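Local structure of aminoglycoside Nucleotidyltransferase (2")-Ia (Pseudomonas aeruginosa, 5CFU) at residues D54-G59 and E96-A101; L29-G34 and G63-I68; L80-L85 and L92-P97. The protein adenylylates the 2''-hydroxyl group of aminoglycosides such as kanamycin, gentamicin and tobramycin, giving bacteria resistance to these antibiotics. One frame throughout, in Å; residues are numbered along the deposited sequence.

Overall arrangement
Interactions 1 and 3 share strand 91-100: interaction 1 lays it parallel to strand 53-58, interaction 3 antiparallel to strand 84-88. Interaction 2 brings helix 62-71 against the chain entering strand 32-34, the other neighbour of strand 53-58. Interactions 1 and 2 are mostly buried, whereas interaction 3 is only partly so, and none lies wholly at the surface. Interactions 1 and 3 combine backbone hydrogen bonds with acidic side chains that face adenylyl-tobramycin, and in interaction 1 also manganese. Interaction 2 is apolar, made almost wholly by side chains, without hydrogen bonds. The three meet in the core, where Leu65 touches Phe57 of interaction 1 and Phe84 and Cys95 of interaction 3.

Interaction 1: residues D54-G59 and E96-A101; sequences DLTFPG and EPAWWA. With MN (manganese (II) ion), chain B; 51H (adenylyl-2"-tobramycin), chain D.
Thr56 and Glu96 lie abreast on two parallel strands, laced together by backbone bonds from Glu96 N to Leu55 O, Phe57 N to Glu96 O and Ala98 N to Phe57 O; a fourth joins Gly59 N to Ala98 O. Glu96 leaves the sheet beside this ladder. Its CB passes 4.1 Å from Leu55 O, and with CG anti to the backbone N (chi1 178°) the chain runs out extended, CG passing Tyr82 O and CD coming 3.3 Å from tobramycin N1. At the tip OE1 accepts N1 at 2.6 Å and OE2 accepts atom N at 2.9 Å; an acid suits amines that are probably protonated. OE1 also takes a water that donates to Thr56 OG1 as well. The sheet belongs to the nucleotidyltransferase fold, whose Asp-x-Asp motif is formed here by Asp52 and Asp54. Asp54 OD2 binds manganese at 2.2 Å, on the same ion as Asp52 and the phosphate oxygen O7 of the adenylylated product. Thr56 CG2 meets Ala98 CB tightly at 3.5 Å, a spot suited to a small methyl. On the other face Phe57 and Pro97 lie side by side: Pro97 CA stands 3.8 Å from the Phe57 ring centroid, over its face, in a CH-pi contact. At the strand ends, side-chain-free Gly59 lets its CA approach the face of the Trp99 six-membered ring, 3.6 Å from its centroid.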
loop_
_atom_site.group_PDB
_atom_site.type_symbol
_atom_site.label_atom_id
_atom_site.label_comp_id
_atom_site.label_asym_id
_atom_site.label_seq_id
_atom_site.Cartn_x
_atom_site.Cartn_y
_atom_site.Cartn_z
ATOM N N ASP A 54 0.581 3.025 -4.625
ATOM C CA ASP A 54 1.436 2.308 -3.694
ATOM C C ASP A 54 1.174 0.810 -3.785
ATOM O O ASP A 54 0.020 0.380 -3.725
ATOM C CB ASP A 54 1.188 2.798 -2.276
ATOM C CG ASP A 54 1.428 4.267 -2.138
ATOM O OD1 ASP A 54 2.597 4.699 -2.267
ATOM O OD2 ASP A 54 0.428 4.992 -1.927
ATOM N N LEU A 55 2.250 0.036 -3.927
ATOM C CA LEU A 55 2.185 -1.434 -4.102
ATOM C C LEU A 55 3.098 -2.168 -3.141
ATOM O O LEU A 55 4.185 -1.679 -2.829
ATOM C CB LEU A 55 2.585 -1.836 -5.522
ATOM C CG LEU A 55 1.731 -1.257 -6.641
ATOM C CD1 LEU A 55 2.356 -1.545 -7.976
ATOM C CD2 LEU A 55 0.302 -1.844 -6.556
ATOM N N THR A 56 2.648 -3.326 -2.666
ATOM C CA THR A 56 3.513 -4.261 -1.961
ATOM C C THR A 56 3.639 -5.520 -2.805
ATOM O O THR A 56 2.647 -6.007 -3.343
ATOM C CB THR A 56 2.962 -4.630 -0.581
ATOM O OG1 THR A 56 2.750 -3.454 0.187
ATOM C CG2 THR A 56 3.922 -5.527 0.152
ATOM N N PHE A 57 4.850 -6.043 -2.926
ATOM C CA PHE A 57 5.084 -7.202 -3.788
ATOM C C PHE A 57 5.911 -8.250 -3.050
ATOM O O PHE A 57 6.690 -7.907 -2.172
ATOM C CB PHE A 57 5.797 -6.773 -5.059
ATOM C CG PHE A 57 7.166 -6.189 -4.811
ATOM C CD1 PHE A 57 8.293 -6.991 -4.813
ATOM C CD2 PHE A 57 7.317 -4.848 -4.551
ATOM C CE1 PHE A 57 9.550 -6.450 -4.574
ATOM C CE2 PHE A 57 8.573 -4.295 -4.302
ATOM C CZ PHE A 57 9.691 -5.103 -4.317
ATOM N N PRO A 58 5.762 -9.538 -3.425
ATOM C CA PRO A 58 6.683 -10.531 -2.842
ATOM C C PRO A 58 8.129 -10.199 -3.154
ATOM O O PRO A 58 8.497 -10.117 -4.333
ATOM C CB PRO A 58 6.263 -11.850 -3.521
ATOM C CG PRO A 58 4.807 -11.590 -3.991
ATOM C CD PRO A 58 4.776 -10.139 -4.342
ATOM N N GLY A 59 8.955 -10.039 -2.121
ATOM C CA GLY A 59 10.315 -9.577 -2.309
ATOM C C GLY A 59 11.158 -10.467 -3.210
ATOM O O GLY A 59 11.995 -9.977 -3.973
ATOM N N GLU A 96 7.048 -1.560 -2.396
ATOM C CA GLU A 96 7.725 -2.076 -1.207
ATOM C C GLU A 96 7.626 -3.593 -1.152
ATOM O O GLU A 96 6.545 -4.132 -1.321
ATOM C CB GLU A 96 7.109 -1.483 0.061
ATOM C CG GLU A 96 7.738 -2.003 1.352
ATOM C CD GLU A 96 7.323 -1.208 2.577
ATOM O OE1 GLU A 96 6.144 -0.795 2.656
ATOM O OE2 GLU A 96 8.178 -1.015 3.471
ATOM N N PRO A 97 8.752 -4.288 -0.893
ATOM C CA PRO A 97 8.676 -5.753 -0.783
ATOM C C PRO A 97 8.038 -6.246 0.513
ATOM O O PRO A 97 8.045 -5.564 1.541
ATOM C CB PRO A 97 10.146 -6.175 -0.825
ATOM C CG PRO A 97 10.890 -4.988 -0.233
ATOM C CD PRO A 97 10.133 -3.796 -0.723
ATOM N N ALA A 98 7.469 -7.439 0.438
ATOM C CA ALA A 98 7.014 -8.164 1.605
ATOM C C ALA A 98 7.651 -9.546 1.505
ATOM O O ALA A 98 7.904 -10.048 0.407
ATOM C CB ALA A 98 5.518 -8.247 1.655
ATOM N N TRP A 99 7.933 -10.147 2.648
ATOM C CA TRP A 99 8.704 -11.378 2.678
ATOM C C TRP A 99 7.927 -12.509 3.315
ATOM O O TRP A 99 7.180 -12.296 4.264
ATOM C CB TRP A 99 10.024 -11.135 3.418
ATOM C CG TRP A 99 10.811 -10.067 2.783
ATOM C CD1 TRP A 99 10.895 -8.767 3.170
ATOM C CD2 TRP A 99 11.630 -10.200 1.619
ATOM N NE1 TRP A 99 11.718 -8.071 2.313
ATOM C CE2 TRP A 99 12.185 -8.931 1.354
ATOM C CE3 TRP A 99 11.961 -11.265 0.786
ATOM C CZ2 TRP A 99 13.043 -8.704 0.284
ATOM C CZ3 TRP A 99 12.823 -11.041 -0.273
ATOM C CH2 TRP A 99 13.347 -9.767 -0.515
ATOM N N TRP A 100 8.095 -13.725 2.789
ATOM C CA TRP A 100 7.349 -14.863 3.317
ATOM C C TRP A 100 7.732 -15.169 4.762
ATOM O O TRP A 100 8.907 -15.388 5.065
ATOM C CB TRP A 100 7.564 -16.130 2.465
ATOM C CG TRP A 100 6.632 -17.197 2.877
ATOM C CD1 TRP A 100 6.939 -18.362 3.531
ATOM C CD2 TRP A 100 5.219 -17.214 2.672
ATOM N NE1 TRP A 100 5.797 -19.089 3.744
ATOM C CE2 TRP A 100 4.731 -18.406 3.228
ATOM C CE3 TRP A 100 4.316 -16.337 2.062
ATOM C CZ2 TRP A 100 3.369 -18.739 3.206
ATOM C CZ3 TRP A 100 2.970 -16.677 2.046
ATOM C CH2 TRP A 100 2.515 -17.850 2.625
ATOM N N ALA A 101 6.722 -15.222 5.628
ATOM C CA ALA A 101 6.887 -15.512 7.055
ATOM C C ALA A 101 6.000 -16.688 7.475
ATOM O O ALA A 101 5.042 -16.519 8.236
ATOM C CB ALA A 101 6.557 -14.280 7.886
HETATM MN MN MN B . 0.133 7.181 -2.233
HETATM O O8 51H D . 2.674 9.597 -0.184
HETATM P P 51H D . 2.581 8.136 -0.062
HETATM O O7 51H D . 1.755 7.447 -1.102
HETATM O O9 51H D . 1.994 7.731 1.338
HETATM C C14 51H D . 1.679 6.361 1.654
HETATM C C15 51H D . 1.546 6.313 3.153
HETATM C C18 51H D . 0.547 7.317 3.718
HETATM O O12 51H D . -0.702 6.667 3.929
HETATM C C17 51H D . 1.190 7.759 5.028
HETATM O O11 51H D . 0.854 6.888 6.100
HETATM C C16 51H D . 2.682 7.633 4.726
HETATM N N4 51H D . 3.308 8.844 4.224
HETATM C C21 51H D . 4.607 9.233 4.432
HETATM N N6 51H D . 5.515 8.632 5.208
HETATM C C22 51H D . 6.677 9.286 5.171
HETATM N N7 51H D . 7.001 10.384 4.483
HETATM C C23 51H D . 6.063 10.970 3.710
HETATM N N8 51H D . 6.398 12.060 3.008
HETATM C C20 51H D . 4.788 10.379 3.674
HETATM N N5 51H D . 3.619 10.718 3.012
HETATM C C19 51H D . 2.778 9.780 3.373
HETATM O O10 51H D . 2.827 6.633 3.739
HETATM O O6 51H D . 4.019 7.461 -0.086
HETATM C C13 51H D . 5.145 8.166 0.475
HETATM C C12 51H D . 6.139 8.463 -0.637
HETATM N N3 51H D . 5.489 9.211 -1.729
HETATM C C11 51H D . 7.339 9.207 -0.062
HETATM O O5 51H D . 8.302 9.460 -1.083
HETATM C C9 51H D . 7.945 8.335 1.037
HETATM C C10 51H D . 9.129 8.966 1.728
HETATM O O4 51H D . 9.824 7.993 2.481
HETATM O O3 51H D . 6.976 8.070 2.066
HETATM C C8 51H D . 5.799 7.409 1.611
HETATM O O2 51H D . 6.110 6.122 1.154
HETATM C C7 51H D . 5.837 5.029 2.051
HETATM C C6 51H D . 5.655 3.786 1.183
HETATM N N2 51H D . 4.617 4.008 0.162
HETATM C C5 51H D . 5.318 2.609 2.090
HETATM C C4 51H D . 6.402 2.371 3.159
HETATM N N1 51H D . 5.959 1.325 4.094
HETATM C C24 51H D . 6.977 4.837 3.034
HETATM O O13 51H D . 7.165 5.992 3.854
HETATM C C3 51H D . 6.662 3.656 3.942
HETATM O O1 51H D . 7.799 3.423 4.789
HETATM C C2 51H D . 7.565 3.211 6.159
HETATM O O 51H D . 7.721 1.840 6.489
HETATM C C25 51H D . 8.533 4.084 6.961
HETATM N N9 51H D . 8.423 5.505 6.602
HETATM C C26 51H D . 9.954 3.564 6.726
HETATM C C27 51H D . 10.086 2.090 7.055
HETATM O O14 51H D . 11.388 1.603 6.702
HETATM C C1 51H D . 9.037 1.277 6.307
HETATM C C 51H D . 8.992 -0.152 6.800
HETATM N N 51H D . 7.896 -1.005 6.308
HETATM O O HOH W 1 3.665 -1.195 1.740
HETATM O O HOH W 2 -1.696 6.649 -3.366
#

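Interaction 2: residues L29-G34 and G63-I68; sequences LPLWIG and GELEAI. With BU1 (1,4-butanediol), chain I.
Leu29 meets the helix with one methyl, CD2, and the close part of the contact gathers round it. Ile68 CD1 approaches this methyl to 3.9 Å, while Glu64 CB and Leu65 N each stand 4.2 Å from Leu29 CD2. Because CG of Leu29 is anti to the backbone N (chi1 177°), the branch reaches out to the helix, where Glu64 and Ile68, one turn apart, and Leu65 beside Glu64 face it. Branched aliphatic residues suit this place, since methyls fit against a helix surface without needing polar partners. The second touch is thinner: Leu31 CD1 meets Leu65 CD1 at 4.1 Å, the two side chains crossing at a slant. This is alpha/beta layering of the nucleotidyltransferase fold, with helix 62-71, which follows strand 53-58, packed against the sheet. Helix 12-26 closes the same core, its Ala24 touching both Leu31 and Ile68, and Phe57 of the sheet touches both Leu31 and Leu65. Toward solvent the contact loosens at Glu64. Only the aliphatic base of this residue takes part in the packing; Glu64 OE2 forms a salt bridge with Arg61 NE at the partly exposed margin. Trp32 is a separate matter, buried and remote from the helix: its CZ2 lies 3.5 Å from C4 of a bound butanediol, and its NE1 is hydrogen-bonded to Pro116 O.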
loop_
_atom_site.group_PDB
_atom_site.type_symbol
_atom_site.label_atom_id
_atom_site.label_comp_id
_atom_site.label_asym_id
_atom_site.label_seq_id
_atom_site.Cartn_x
_atom_site.Cartn_y
_atom_site.Cartn_z
ATOM N N LEU A 29 0.944 -13.818 -9.406
ATOM C CA LEU A 29 1.784 -12.944 -8.585
ATOM C C LEU A 29 0.894 -12.085 -7.721
ATOM O O LEU A 29 0.202 -11.191 -8.232
ATOM C CB LEU A 29 2.678 -12.056 -9.449
ATOM C CG LEU A 29 3.570 -11.027 -8.744
ATOM C CD1 LEU A 29 4.768 -11.705 -8.042
ATOM C CD2 LEU A 29 4.039 -9.981 -9.736
ATOM N N PRO A 30 0.878 -12.357 -6.414
ATOM C CA PRO A 30 0.058 -11.505 -5.561
ATOM C C PRO A 30 0.661 -10.106 -5.432
ATOM O O PRO A 30 1.862 -9.969 -5.320
ATOM C CB PRO A 30 0.070 -12.244 -4.223
ATOM C CG PRO A 30 1.391 -12.949 -4.198
ATOM C CD PRO A 30 1.655 -13.339 -5.637
ATOM N N LEU A 31 -0.178 -9.078 -5.481
ATOM C CA LEU A 31 0.252 -7.705 -5.239
ATOM C C LEU A 31 -0.795 -7.048 -4.370
ATOM O O LEU A 31 -1.990 -7.232 -4.606
ATOM C CB LEU A 31 0.414 -6.909 -6.523
ATOM C CG LEU A 31 1.477 -7.370 -7.525
ATOM C CD1 LEU A 31 1.330 -6.556 -8.816
ATOM C CD2 LEU A 31 2.879 -7.236 -6.945
ATOM N N TRP A 32 -0.338 -6.280 -3.385
ATOM C CA TRP A 32 -1.231 -5.560 -2.474
ATOM C C TRP A 32 -1.196 -4.080 -2.754
ATOM O O TRP A 32 -0.135 -3.453 -2.731
ATOM C CB TRP A 32 -0.849 -5.813 -1.007
ATOM C CG TRP A 32 -1.086 -7.241 -0.606
ATOM C CD1 TRP A 32 -2.185 -7.740 0.040
ATOM C CD2 TRP A 32 -0.225 -8.352 -0.860
ATOM N NE1 TRP A 32 -2.064 -9.103 0.189
ATOM C CE2 TRP A 32 -0.870 -9.501 -0.350
ATOM C CE3 TRP A 32 1.031 -8.490 -1.458
ATOM C CZ2 TRP A 32 -0.303 -10.757 -0.416
ATOM C CZ3 TRP A 32 1.588 -9.737 -1.520
ATOM C CH2 TRP A 32 0.921 -10.858 -1.011
ATOM N N ILE A 33 -2.367 -3.522 -3.020
ATOM C CA ILE A 33 -2.520 -2.081 -3.095
ATOM C C ILE A 33 -2.334 -1.517 -1.700
ATOM O O ILE A 33 -2.834 -2.085 -0.720
ATOM C CB ILE A 33 -3.917 -1.679 -3.635
ATOM C CG1 ILE A 33 -4.150 -2.289 -5.016
ATOM C CG2 ILE A 33 -4.066 -0.157 -3.631
ATOM C CD1 ILE A 33 -3.120 -1.911 -6.040
ATOM N N GLY A 34 -1.630 -0.387 -1.616
ATOM C CA GLY A 34 -1.290 0.243 -0.342
ATOM C C GLY A 34 -1.704 1.699 -0.272
ATOM O O GLY A 34 -2.266 2.236 -1.228
ATOM N N GLY A 63 11.680 -9.354 -9.776
ATOM C CA GLY A 63 11.914 -9.397 -11.209
ATOM C C GLY A 63 10.633 -9.512 -12.007
ATOM O O GLY A 63 10.521 -8.973 -13.112
ATOM N N GLU A 64 9.640 -10.186 -11.436
ATOM C CA GLU A 64 8.359 -10.353 -12.118
ATOM C C GLU A 64 7.557 -9.056 -12.139
ATOM O O GLU A 64 6.906 -8.760 -13.118
ATOM C CB GLU A 64 7.543 -11.466 -11.458
ATOM C CG GLU A 64 8.233 -12.847 -11.525
ATOM C CD GLU A 64 7.373 -13.956 -10.966
ATOM O OE1 GLU A 64 6.208 -14.063 -11.402
ATOM O OE2 GLU A 64 7.858 -14.708 -10.086
ATOM N N LEU A 65 7.621 -8.278 -11.059
ATOM C CA LEU A 65 6.965 -6.983 -11.049
ATOM C C LEU A 65 7.663 -6.003 -11.999
ATOM O O LEU A 65 6.993 -5.215 -12.679
ATOM C CB LEU A 65 6.916 -6.415 -9.626
ATOM C CG LEU A 65 6.331 -5.009 -9.489
ATOM C CD1 LEU A 65 4.932 -4.917 -10.055
ATOM C CD2 LEU A 65 6.382 -4.565 -8.040
ATOM N N GLU A 66 8.994 -6.044 -12.053
ATOM C CA GLU A 66 9.733 -5.161 -12.950
ATOM C C GLU A 66 9.353 -5.485 -14.399
ATOM O O GLU A 66 9.236 -4.591 -15.245
ATOM C CB GLU A 66 11.245 -5.300 -12.738
ATOM C CG GLU A 66 11.751 -4.733 -11.398
ATOM C CD GLU A 66 13.272 -4.674 -11.311
ATOM O OE1 GLU A 66 13.956 -4.921 -12.330
ATOM O OE2 GLU A 66 13.785 -4.372 -10.222
ATOM N N ALA A 67 9.140 -6.770 -14.666
ATOM C CA ALA A 67 8.777 -7.240 -15.993
ATOM C C ALA A 67 7.414 -6.695 -16.409
ATOM O O ALA A 67 7.204 -6.319 -17.577
ATOM C CB ALA A 67 8.773 -8.761 -16.023
ATOM N N ILE A 68 6.488 -6.668 -15.455
ATOM C CA ILE A 68 5.163 -6.138 -15.688
ATOM C C ILE A 68 5.285 -4.657 -16.004
ATOM O O ILE A 68 4.698 -4.174 -16.974
ATOM C CB ILE A 68 4.228 -6.360 -14.475
ATOM C CG1 ILE A 68 3.905 -7.853 -14.330
ATOM C CG2 ILE A 68 2.914 -5.567 -14.630
ATOM C CD1 ILE A 68 3.174 -8.175 -13.029
HETATM C C1 BU1 I . -0.442 -16.526 -0.655
HETATM C C2 BU1 I . -0.508 -15.016 -0.495
HETATM C C3 BU1 I . -0.696 -14.639 0.963
HETATM C C4 BU1 I . 0.392 -13.659 1.319
HETATM O O5 BU1 I . -1.367 -17.179 0.216
HETATM O O6 BU1 I . 0.082 -13.011 2.512
#

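Interaction 3: residues L80-L85 and L92-P97; sequences LDYGFL and LLDCEP. With 51H (adenylyl-2"-tobramycin), chain D.
Phe84 and Cys95 form a hydrogen-bonded antiparallel pair in the hairpin of strands 84-88 and 91-100. Phe84 N gives its hydrogen to Cys95 O at 2.8 Å, and Cys95 N returns a bond to Phe84 O that is almost straight along the carbonyl (174° at the oxygen). Leu85 and Asp94 make the next, non-hydrogen-bonded pair, while Gly83, with no side chain to collide, brings its CA to 3.2 Å from Cys95 O in a CA-H...O contact. The polar side-chain bond is that of Tyr82: its OH donates to the syn lone pair of Asp94 OD1 at 2.9 Å. Asp94 CG, anti to the backbone N (chi1 -167°), carries the carboxylate toward this hydroxyl and the aminoglycoside. Ring and carboxylate are nearly coplanar, 24° apart, and Asp94 OD2 lies at the ring edge. OD2 accepts tobramycin N2 at 3.0 Å; Asp94 has also been seen to bind manganese in this enzyme, though here a bound ion lies about 6 Å from its side chain (nearest atoms). Tyr82 thus helps fix the carboxylate's rotation and lines the product pocket, with tobramycin C24 over one ring face, toward the rim, and Leu80 CB over the centre of the opposite one. Among aromatic contacts, Cys95 CB sits 3.8 Å from the Phe84 ring centroid, over the face, and SG stands obliquely at 4.3 Å from that centroid. Apolar contact is slighter: Leu85 CD2 reaches Leu92 CD2 at 4.0 Å. Beyond the pair, strand 75-79 bonds Leu85 through the backbone of Met77 and Glu78, strand 53-58 bonds Asp94 through Ile53, and helix 62-71 covers Phe84 and Cys95 with Leu65.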
loop_
_atom_site.group_PDB
_atom_site.type_symbol
_atom_site.label_atom_id
_atom_site.label_comp_id
_atom_site.label_asym_id
_atom_site.label_seq_id
_atom_site.Cartn_x
_atom_site.Cartn_y
_atom_site.Cartn_z
ATOM N N LEU A 80 14.858 2.972 -3.410
ATOM C CA LEU A 80 14.484 3.637 -2.172
ATOM C C LEU A 80 14.990 2.840 -0.975
ATOM O O LEU A 80 15.353 1.662 -1.112
ATOM C CB LEU A 80 12.957 3.779 -2.095
ATOM C CG LEU A 80 12.253 4.352 -3.336
ATOM C CD1 LEU A 80 10.773 4.023 -3.325
ATOM C CD2 LEU A 80 12.459 5.856 -3.402
ATOM N N ASP A 81 15.013 3.476 0.194
ATOM C CA ASP A 81 15.398 2.795 1.428
ATOM C C ASP A 81 14.531 1.560 1.686
ATOM O O ASP A 81 14.995 0.570 2.253
ATOM C CB ASP A 81 15.294 3.747 2.624
ATOM C CG ASP A 81 16.257 4.922 2.530
ATOM O OD1 ASP A 81 17.175 4.905 1.679
ATOM O OD2 ASP A 81 16.100 5.871 3.328
ATOM N N TYR A 82 13.264 1.629 1.295
ATOM C CA TYR A 82 12.289 0.580 1.620
ATOM C C TYR A 82 11.783 -0.189 0.393
ATOM O O TYR A 82 10.934 -1.070 0.517
ATOM C CB TYR A 82 11.085 1.198 2.348
ATOM C CG TYR A 82 10.415 2.277 1.519
ATOM C CD1 TYR A 82 9.529 1.954 0.505
ATOM C CD2 TYR A 82 10.712 3.625 1.723
ATOM C CE1 TYR A 82 8.945 2.940 -0.267
ATOM C CE2 TYR A 82 10.134 4.609 0.950
ATOM C CZ TYR A 82 9.258 4.257 -0.037
ATOM O OH TYR A 82 8.684 5.234 -0.797
ATOM N N GLY A 83 12.292 0.135 -0.789
ATOM C CA GLY A 83 11.833 -0.524 -1.999
ATOM C C GLY A 83 12.289 0.195 -3.252
ATOM O O GLY A 83 13.466 0.538 -3.382
ATOM N N PHE A 84 11.373 0.415 -4.193
ATOM C CA PHE A 84 11.722 1.179 -5.396
ATOM C C PHE A 84 10.546 1.963 -5.960
ATOM O O PHE A 84 9.390 1.681 -5.643
ATOM C CB PHE A 84 12.303 0.256 -6.473
ATOM C CG PHE A 84 11.307 -0.712 -7.085
ATOM C CD1 PHE A 84 10.619 -0.386 -8.249
ATOM C CD2 PHE A 84 11.075 -1.954 -6.513
ATOM C CE1 PHE A 84 9.719 -1.272 -8.823
ATOM C CE2 PHE A 84 10.183 -2.850 -7.099
ATOM C CZ PHE A 84 9.500 -2.503 -8.244
ATOM N N LEU A 85 10.884 2.964 -6.774
ATOM C CA LEU A 85 9.923 3.794 -7.478
ATOM C C LEU A 85 9.982 3.453 -8.949
ATOM O O LEU A 85 11.063 3.358 -9.518
ATOM C CB LEU A 85 10.236 5.277 -7.271
ATOM C CG LEU A 85 9.201 6.268 -7.788
ATOM C CD1 LEU A 85 7.969 6.200 -6.942
ATOM C CD2 LEU A 85 9.757 7.686 -7.783
ATOM N N LEU A 92 3.308 7.393 -11.033
ATOM C CA LEU A 92 4.346 6.835 -10.188
ATOM C C LEU A 92 3.835 5.642 -9.412
ATOM O O LEU A 92 2.735 5.661 -8.846
ATOM C CB LEU A 92 4.880 7.888 -9.215
ATOM C CG LEU A 92 5.726 9.017 -9.825
ATOM C CD1 LEU A 92 6.179 10.000 -8.752
ATOM C CD2 LEU A 92 6.932 8.467 -10.577
ATOM N N LEU A 93 4.666 4.612 -9.388
ATOM C CA LEU A 93 4.413 3.374 -8.654
ATOM C C LEU A 93 5.406 3.274 -7.515
ATOM O O LEU A 93 6.599 3.121 -7.754
ATOM C CB LEU A 93 4.588 2.160 -9.544
ATOM C CG LEU A 93 3.405 1.511 -10.221
ATOM C CD1 LEU A 93 2.552 2.530 -10.912
ATOM C CD2 LEU A 93 3.930 0.467 -11.194
ATOM N N ASP A 94 4.921 3.334 -6.290
ATOM C CA ASP A 94 5.789 3.304 -5.121
ATOM C C ASP A 94 5.737 1.883 -4.538
ATOM O O ASP A 94 4.699 1.475 -4.027
ATOM C CB ASP A 94 5.321 4.349 -4.119
ATOM C CG ASP A 94 6.337 4.612 -3.024
ATOM O OD1 ASP A 94 6.992 5.664 -3.066
ATOM O OD2 ASP A 94 6.487 3.773 -2.129
ATOM N N CYS A 95 6.834 1.128 -4.646
ATOM C CA CYS A 95 6.796 -0.329 -4.453
ATOM C C CYS A 95 7.654 -0.788 -3.292
ATOM O O CYS A 95 8.845 -0.473 -3.233
ATOM C CB CYS A 95 7.245 -1.040 -5.732
ATOM S SG CYS A 95 6.294 -0.581 -7.173
ATOM N N GLU A 96 7.048 -1.560 -2.396
ATOM C CA GLU A 96 7.725 -2.076 -1.207
ATOM C C GLU A 96 7.626 -3.593 -1.152
ATOM O O GLU A 96 6.545 -4.132 -1.321
ATOM C CB GLU A 96 7.109 -1.483 0.061
ATOM C CG GLU A 96 7.738 -2.003 1.352
ATOM C CD GLU A 96 7.323 -1.208 2.577
ATOM O OE1 GLU A 96 6.144 -0.795 2.656
ATOM O OE2 GLU A 96 8.178 -1.015 3.471
ATOM N N PRO A 97 8.752 -4.288 -0.893
ATOM C CA PRO A 97 8.676 -5.753 -0.783
ATOM C C PRO A 97 8.038 -6.246 0.513
ATOM O O PRO A 97 8.045 -5.564 1.541
ATOM C CB PRO A 97 10.146 -6.175 -0.825
ATOM C CG PRO A 97 10.890 -4.988 -0.233
ATOM C CD PRO A 97 10.133 -3.796 -0.723
HETATM O O8 51H D . 2.674 9.597 -0.184
HETATM P P 51H D . 2.581 8.136 -0.062
HETATM O O7 51H D . 1.755 7.447 -1.102
HETATM O O9 51H D . 1.994 7.731 1.338
HETATM C C14 51H D . 1.679 6.361 1.654
HETATM C C15 51H D . 1.546 6.313 3.153
HETATM C C18 51H D . 0.547 7.317 3.718
HETATM O O12 51H D . -0.702 6.667 3.929
HETATM C C17 51H D . 1.190 7.759 5.028
HETATM O O11 51H D . 0.854 6.888 6.100
HETATM C C16 51H D . 2.682 7.633 4.726
HETATM N N4 51H D . 3.308 8.844 4.224
HETATM C C21 51H D . 4.607 9.233 4.432
HETATM N N6 51H D . 5.515 8.632 5.208
HETATM C C22 51H D . 6.677 9.286 5.171
HETATM N N7 51H D . 7.001 10.384 4.483
HETATM C C23 51H D . 6.063 10.970 3.710
HETATM N N8 51H D . 6.398 12.060 3.008
HETATM C C20 51H D . 4.788 10.379 3.674
HETATM N N5 51H D . 3.619 10.718 3.012
HETATM C C19 51H D . 2.778 9.780 3.373
HETATM O O10 51H D . 2.827 6.633 3.739
HETATM O O6 51H D . 4.019 7.461 -0.086
HETATM C C13 51H D . 5.145 8.166 0.475
HETATM C C12 51H D . 6.139 8.463 -0.637
HETATM N N3 51H D . 5.489 9.211 -1.729
HETATM C C11 51H D . 7.339 9.207 -0.062
HETATM O O5 51H D . 8.302 9.460 -1.083
HETATM C C9 51H D . 7.945 8.335 1.037
HETATM C C10 51H D . 9.129 8.966 1.728
HETATM O O4 51H D . 9.824 7.993 2.481
HETATM O O3 51H D . 6.976 8.070 2.066
HETATM C C8 51H D . 5.799 7.409 1.611
HETATM O O2 51H D . 6.110 6.122 1.154
HETATM C C7 51H D . 5.837 5.029 2.051
HETATM C C6 51H D . 5.655 3.786 1.183
HETATM N N2 51H D . 4.617 4.008 0.162
HETATM C C5 51H D . 5.318 2.609 2.090
HETATM C C4 51H D . 6.402 2.371 3.159
HETATM N N1 51H D . 5.959 1.325 4.094
HETATM C C24 51H D . 6.977 4.837 3.034
HETATM O O13 51H D . 7.165 5.992 3.854
HETATM C C3 51H D . 6.662 3.656 3.942
HETATM O O1 51H D . 7.799 3.423 4.789
HETATM C C2 51H D . 7.565 3.211 6.159
HETATM O O 51H D . 7.721 1.840 6.489
HETATM C C25 51H D . 8.533 4.084 6.961
HETATM N N9 51H D . 8.423 5.505 6.602
HETATM C C26 51H D . 9.954 3.564 6.726
HETATM C C27 51H D . 10.086 2.090 7.055
HETATM O O14 51H D . 11.388 1.603 6.702
HETATM C C1 51H D . 9.037 1.277 6.307
HETATM C C 51H D . 8.992 -0.152 6.800
HETATM N N 51H D . 7.896 -1.005 6.308
HETATM O O HOH W 3 10.385 -2.392 3.669
#